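Local coordinates for cytosol aminopeptidase (Coxiella burnetii, PDB 3IJ3), which probably acts as a manganese-dependent metalloaminopeptidase of the M17 family, removing residues from the N-terminus of peptides, at residues A202-F216 with R228-I240. Numbering follows the deposited sequence. Where two conformers were deposited one is given.
With SO4 (sulfate ion), chain G; EDO (1,2-ethanediol), chain K.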
loop_
_atom_site.group_PDB
_atom_site.type_symbol
_atom_site.label_atom_id
_atom_site.label_comp_id
_atom_site.label_asym_id
_atom_site.label_seq_id
_atom_site.Cartn_x
_atom_site.Cartn_y
_atom_site.Cartn_z
ATOM N N ALA A 202 27.814 -34.329 26.312
ATOM C CA ALA A 202 28.405 -33.097 25.764
ATOM C C ALA A 202 28.246 -32.048 26.864
ATOM O O ALA A 202 27.405 -32.224 27.755
ATOM C CB ALA A 202 27.683 -32.635 24.514
ATOM N N LYS A 203 29.074 -31.004 26.849
ATOM C CA LYS A 203 29.005 -29.945 27.850
ATOM C C LYS A 203 28.255 -28.756 27.245
ATOM O O LYS A 203 28.397 -28.482 26.052
ATOM C CB LYS A 203 30.422 -29.491 28.323
ATOM C CG LYS A 203 31.232 -28.728 27.274
ATOM C CD LYS A 203 32.412 -27.801 27.799
ATOM C CE LYS A 203 33.743 -28.453 27.926
ATOM N NZ LYS A 203 34.785 -27.402 28.207
ATOM N N VAL A 204 27.444 -28.091 28.051
ATOM C CA VAL A 204 26.690 -26.930 27.603
ATOM C C VAL A 204 26.841 -25.783 28.588
ATOM O O VAL A 204 26.673 -25.956 29.810
ATOM C CB VAL A 204 25.187 -27.238 27.458
ATOM C CG1 VAL A 204 24.430 -26.003 26.922
ATOM C CG2 VAL A 204 24.966 -28.435 26.538
ATOM N N LYS A 205 27.142 -24.611 28.036
ATOM C CA LYS A 205 27.270 -23.372 28.768
ATOM C C LYS A 205 26.179 -22.446 28.212
ATOM O O LYS A 205 26.003 -22.382 27.011
ATOM C CB LYS A 205 28.672 -22.761 28.485
ATOM C CG LYS A 205 28.848 -21.349 28.956
ATOM C CD LYS A 205 30.302 -20.895 28.892
ATOM C CE LYS A 205 30.857 -20.801 27.513
ATOM N NZ LYS A 205 32.240 -20.241 27.594
ATOM N N ILE A 206 25.465 -21.751 29.090
ATOM C CA ILE A 206 24.450 -20.777 28.693
ATOM C C ILE A 206 24.933 -19.413 29.167
ATOM O O ILE A 206 25.174 -19.217 30.373
ATOM C CB ILE A 206 23.103 -21.069 29.348
ATOM C CG1 ILE A 206 22.644 -22.505 29.060
ATOM C CG2 ILE A 206 22.049 -20.026 28.918
ATOM C CD1 ILE A 206 22.445 -22.825 27.609
ATOM N N ILE A 207 25.106 -18.502 28.213
ATOM C CA ILE A 207 25.540 -17.146 28.496
ATOM C C ILE A 207 24.266 -16.287 28.496
ATOM O O ILE A 207 23.557 -16.201 27.498
ATOM C CB ILE A 207 26.577 -16.632 27.485
ATOM C CG1 ILE A 207 27.785 -17.584 27.455
ATOM C CG2 ILE A 207 27.009 -15.173 27.845
ATOM C CD1 ILE A 207 28.935 -17.115 26.531
ATOM N N GLU A 208 23.972 -15.682 29.654
ATOM C CA GLU A 208 22.743 -14.861 29.869
ATOM C C GLU A 208 22.979 -13.489 30.496
ATOM O O GLU A 208 24.107 -13.117 30.822
ATOM C CB GLU A 208 21.829 -15.575 30.888
ATOM C CG GLU A 208 21.377 -16.984 30.563
ATOM C CD GLU A 208 20.611 -17.620 31.727
ATOM O OE1 GLU A 208 19.692 -16.972 32.311
ATOM O OE2 GLU A 208 20.920 -18.781 32.057
ATOM N N SER A 209 21.882 -12.733 30.638
ATOM C CA SER A 209 21.859 -11.498 31.401
ATOM C C SER A 209 23.069 -10.607 31.310
ATOM O O SER A 209 23.458 -10.242 30.209
ATOM C CB SER A 209 21.520 -11.847 32.858
ATOM O OG SER A 209 20.299 -12.553 32.927
ATOM N N LYS A 210 23.703 -10.273 32.437
ATOM C CA LYS A 210 24.808 -9.326 32.430
ATOM C C LYS A 210 26.043 -9.764 31.699
ATOM O O LYS A 210 26.712 -8.949 31.077
ATOM C CB LYS A 210 25.167 -8.877 33.865
ATOM C CG LYS A 210 24.025 -8.122 34.566
ATOM C CD LYS A 210 23.668 -6.820 33.819
ATOM C CE LYS A 210 22.375 -6.173 34.318
ATOM N NZ LYS A 210 21.974 -5.027 33.427
ATOM N N ASP A 211 26.362 -11.048 31.730
ATOM C CA ASP A 211 27.560 -11.473 31.026
ATOM C C ASP A 211 27.298 -11.374 29.517
ATOM O O ASP A 211 28.188 -11.050 28.764
ATOM C CB ASP A 211 28.013 -12.905 31.418
ATOM C CG ASP A 211 29.496 -13.104 31.200
ATOM O OD1 ASP A 211 30.280 -12.201 31.616
ATOM O OD2 ASP A 211 29.887 -14.146 30.653
ATOM N N LEU A 212 26.071 -11.663 29.088
ATOM C CA LEU A 212 25.725 -11.569 27.684
ATOM C C LEU A 212 25.789 -10.082 27.251
ATOM O O LEU A 212 26.347 -9.723 26.224
ATOM C CB LEU A 212 24.307 -12.078 27.438
ATOM C CG LEU A 212 23.957 -12.173 25.950
ATOM C CD1 LEU A 212 24.541 -13.518 25.356
ATOM C CD2 LEU A 212 22.468 -12.061 25.747
ATOM N N GLU A 213 25.218 -9.235 28.065
ATOM C CA GLU A 213 25.192 -7.800 27.782
ATOM C C GLU A 213 26.610 -7.265 27.551
ATOM O O GLU A 213 26.854 -6.470 26.639
ATOM C CB GLU A 213 24.469 -7.110 28.937
ATOM C CG GLU A 213 24.171 -5.685 28.715
ATOM C CD GLU A 213 23.367 -5.069 29.850
ATOM O OE1 GLU A 213 22.817 -5.794 30.721
ATOM O OE2 GLU A 213 23.271 -3.850 29.826
ATOM N N THR A 214 27.562 -7.729 28.356
ATOM C CA THR A 214 28.959 -7.300 28.226
ATOM C C THR A 214 29.752 -7.976 27.131
ATOM O O THR A 214 30.452 -7.312 26.359
ATOM C CB THR A 214 29.718 -7.554 29.565
ATOM O OG1 THR A 214 29.167 -6.708 30.566
ATOM C CG2 THR A 214 31.217 -7.272 29.430
ATOM N N GLU A 215 29.641 -9.301 27.048
ATOM C CA GLU A 215 30.464 -10.090 26.158
ATOM C C GLU A 215 29.904 -10.271 24.734
ATOM O O GLU A 215 30.682 -10.457 23.808
ATOM C CB GLU A 215 30.732 -11.454 26.800
ATOM C CG GLU A 215 31.502 -11.387 28.149
ATOM C CD GLU A 215 32.948 -11.026 27.995
ATOM O OE1 GLU A 215 33.492 -11.153 26.866
ATOM O OE2 GLU A 215 33.552 -10.646 29.021
ATOM N N PHE A 216 28.582 -10.285 24.604
ATOM C CA PHE A 216 27.890 -10.463 23.315
ATOM C C PHE A 216 26.854 -9.354 23.158
ATOM O O PHE A 216 25.650 -9.622 23.065
ATOM C CB PHE A 216 27.236 -11.850 23.291
ATOM C CG PHE A 216 28.229 -12.959 23.388
ATOM C CD1 PHE A 216 28.783 -13.508 22.254
ATOM C CD2 PHE A 216 28.664 -13.410 24.627
ATOM C CE1 PHE A 216 29.730 -14.521 22.345
ATOM C CE2 PHE A 216 29.634 -14.388 24.720
ATOM C CZ PHE A 216 30.164 -14.940 23.590
ATOM N N ARG A 228 11.021 -12.513 27.237
ATOM C CA ARG A 228 11.873 -13.668 27.511
ATOM C C ARG A 228 13.283 -13.261 27.104
ATOM O O ARG A 228 13.547 -13.050 25.918
ATOM C CB ARG A 228 11.368 -14.878 26.763
ATOM C CG ARG A 228 9.951 -15.182 27.221
ATOM C CD ARG A 228 9.357 -16.282 26.481
ATOM N NE ARG A 228 9.355 -16.037 25.039
ATOM C CZ ARG A 228 8.893 -16.917 24.158
ATOM N NH1 ARG A 228 8.411 -18.055 24.593
ATOM N NH2 ARG A 228 8.934 -16.665 22.854
ATOM N N PRO A 229 14.171 -13.153 28.086
ATOM C CA PRO A 229 15.490 -12.586 27.800
ATOM C C PRO A 229 16.384 -13.390 26.872
ATOM O O PRO A 229 16.244 -14.618 26.793
ATOM C CB PRO A 229 16.131 -12.419 29.180
ATOM C CG PRO A 229 15.280 -13.083 30.146
ATOM C CD PRO A 229 13.968 -13.414 29.522
ATOM N N PRO A 230 17.312 -12.693 26.199
ATOM C CA PRO A 230 18.210 -13.341 25.251
ATOM C C PRO A 230 19.325 -14.123 25.922
ATOM O O PRO A 230 19.697 -13.843 27.070
ATOM C CB PRO A 230 18.780 -12.160 24.479
ATOM C CG PRO A 230 18.845 -11.063 25.480
ATOM C CD PRO A 230 17.571 -11.244 26.285
ATOM N N LEU A 231 19.879 -15.069 25.177
ATOM C CA LEU A 231 20.992 -15.879 25.676
ATOM C C LEU A 231 21.795 -16.461 24.530
ATOM O O LEU A 231 21.388 -16.378 23.370
ATOM C CB LEU A 231 20.464 -16.949 26.614
ATOM C CG LEU A 231 19.403 -17.905 26.101
ATOM C CD1 LEU A 231 20.121 -19.035 25.385
ATOM C CD2 LEU A 231 18.518 -18.508 27.172
ATOM N N LEU A 232 22.966 -16.987 24.868
ATOM C CA LEU A 232 23.813 -17.679 23.918
ATOM C C LEU A 232 24.044 -19.078 24.459
ATOM O O LEU A 232 24.429 -19.254 25.616
ATOM C CB LEU A 232 25.150 -16.969 23.720
ATOM C CG LEU A 232 26.181 -17.681 22.843
ATOM C CD1 LEU A 232 25.709 -17.805 21.381
ATOM C CD2 LEU A 232 27.501 -16.958 22.923
ATOM N N ILE A 233 23.738 -20.066 23.637
ATOM C CA ILE A 233 23.956 -21.485 23.966
ATOM C C ILE A 233 25.289 -21.907 23.324
ATOM O O ILE A 233 25.468 -21.703 22.129
ATOM C CB ILE A 233 22.824 -22.345 23.374
ATOM C CG1 ILE A 233 21.477 -21.883 23.908
ATOM C CG2 ILE A 233 23.042 -23.859 23.682
ATOM C CD1 ILE A 233 20.301 -22.278 23.004
ATOM N N ASP A 234 26.164 -22.560 24.099
ATOM C CA ASP A 234 27.508 -22.978 23.656
ATOM C C ASP A 234 27.752 -24.414 24.104
ATOM O O ASP A 234 27.953 -24.666 25.290
ATOM C CB ASP A 234 28.532 -22.010 24.267
ATOM C CG ASP A 234 29.980 -22.211 23.765
ATOM O OD1 ASP A 234 30.249 -23.113 22.966
ATOM O OD2 ASP A 234 30.868 -21.404 24.193
ATOM N N LEU A 235 27.639 -25.349 23.167
ATOM C CA LEU A 235 27.839 -26.773 23.428
ATOM C C LEU A 235 29.154 -27.260 22.855
ATOM O O LEU A 235 29.547 -26.852 21.746
ATOM C CB LEU A 235 26.670 -27.595 22.848
ATOM C CG LEU A 235 26.754 -29.145 22.825
ATOM C CD1 LEU A 235 25.367 -29.786 22.712
ATOM C CD2 LEU A 235 27.650 -29.649 21.666
ATOM N N LYS A 236 29.840 -28.140 23.598
ATOM C CA LYS A 236 31.081 -28.746 23.130
ATOM C C LYS A 236 31.074 -30.256 23.354
ATOM O O LYS A 236 30.555 -30.749 24.350
ATOM C CB LYS A 236 32.324 -28.139 23.788
ATOM C CG LYS A 236 32.597 -26.731 23.318
ATOM C CD LYS A 236 33.869 -26.129 23.889
ATOM C CE LYS A 236 34.225 -24.853 23.108
ATOM N NZ LYS A 236 35.507 -24.226 23.555
ATOM N N TRP A 237 31.688 -30.964 22.419
ATOM C CA TRP A 237 31.794 -32.422 22.474
ATOM C C TRP A 237 32.979 -32.907 21.680
ATOM O O TRP A 237 33.370 -32.294 20.701
ATOM C CB TRP A 237 30.514 -33.045 21.883
ATOM C CG TRP A 237 30.511 -34.527 21.656
ATOM C CD1 TRP A 237 29.989 -35.460 22.477
ATOM C CD2 TRP A 237 31.024 -35.236 20.510
ATOM N NE1 TRP A 237 30.147 -36.719 21.938
ATOM C CE2 TRP A 237 30.765 -36.606 20.722
ATOM C CE3 TRP A 237 31.646 -34.843 19.319
ATOM C CZ2 TRP A 237 31.136 -37.597 19.794
ATOM C CZ3 TRP A 237 32.023 -35.817 18.405
ATOM C CH2 TRP A 237 31.760 -37.180 18.643
ATOM N N GLY A 238 33.561 -34.021 22.115
ATOM C CA GLY A 238 34.606 -34.646 21.342
ATOM C C GLY A 238 36.008 -34.490 21.866
ATOM O O GLY A 238 36.260 -33.716 22.792
ATOM N N ASP A 239 36.915 -35.230 21.234
ATOM C CA ASP A 239 38.329 -35.237 21.587
ATOM C C ASP A 239 38.938 -33.871 21.331
ATOM O O ASP A 239 38.844 -33.352 20.223
ATOM C CB ASP A 239 39.050 -36.307 20.763
ATOM C CG ASP A 239 40.487 -36.558 21.231
ATOM O OD1 ASP A 239 41.171 -35.621 21.702
ATOM O OD2 ASP A 239 40.940 -37.712 21.104
ATOM N N ILE A 240 39.578 -33.305 22.347
ATOM C CA ILE A 240 40.188 -31.975 22.234
ATOM C C ILE A 240 41.327 -31.929 21.208
ATOM O O ILE A 240 41.695 -30.859 20.746
ATOM C CB ILE A 240 40.676 -31.448 23.622
ATOM C CG1 ILE A 240 41.051 -29.962 23.542
ATOM C CG2 ILE A 240 41.825 -32.272 24.142
ATOM C CD1 ILE A 240 39.938 -29.073 23.023
HETATM S S SO4 G . 37.662 -25.914 25.540
HETATM O O1 SO4 G . 36.587 -26.310 26.445
HETATM O O2 SO4 G . 38.826 -26.768 25.761
HETATM O O3 SO4 G . 37.222 -26.076 24.165
HETATM O O4 SO4 G . 38.043 -24.527 25.779
HETATM C C1 EDO K . 32.717 -5.604 22.589
HETATM O O1 EDO K . 32.723 -4.176 22.605
HETATM C C2 EDO K . 33.097 -6.172 23.942
HETATM O O2 EDO K . 32.740 -7.559 23.980
HETATM O O HOH W 1 31.208 -18.753 24.749
HETATM O O HOH W 2 20.608 -11.111 28.436
HETATM O O HOH W 3 19.328 -13.005 29.440
#
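Lys203, Lys205 and Ile207 pair with Lys236, Asp234 and Leu232 as the hydrogen-bonded positions of an antiparallel strand pair, whose axes run at 164° and approach to 4.7 Å. Each pair closes two backbone bonds, the straightest from Ile207 N to Leu232 O (2.8 Å, 174° at the hydrogen). On the face carrying these residues, Leu232 joins strand to helix. With CG anti to the backbone N (chi1 174°), its CD2 is carried over one face of the Phe216 ring, 3.5 Å from the centroid and displaced toward the CE1–CZ rim, a CH-pi contact. CD2 also meets Ile207 CD1, while Leu212 CD1 packs on Leu232 CB. Leu212 CD2 reaches the Pro230 ring, so helix 209-215 packs on this end of strand 231-237 through Leu212. Through the six backbone bonds strand 203-208 joins the mixed sheet of the catalytic alpha/beta domain: 231-237 bonds along its other side to strand 295-305, and helix 186-200 packs against the face of Val204, Ile206, Ile233 and Leu235. There Ile206 CD1 lies alongside Ile233 CG1 at 3.9 Å, and Val204 crosses Leu235 at an angle, CG2 touching CD1. Ala202 CB meets the Trp237 ring at its edge. Lys205 bends at its third torsion, and CE, not NZ, lies closest to Asp234 OD2; the NZ–OD2 salt bridge is long, at 3.8 Å, and the carboxylate's stronger partner is Arg297. Lys203 and Lys236 run side by side to a sulfate, probably from the crystallisation liquor, Lys203 NZ on O1 (2.7 Å) and Lys236 NZ on O3 (2.6 Å); Lys236 NZ also forms a salt bridge with Glu349.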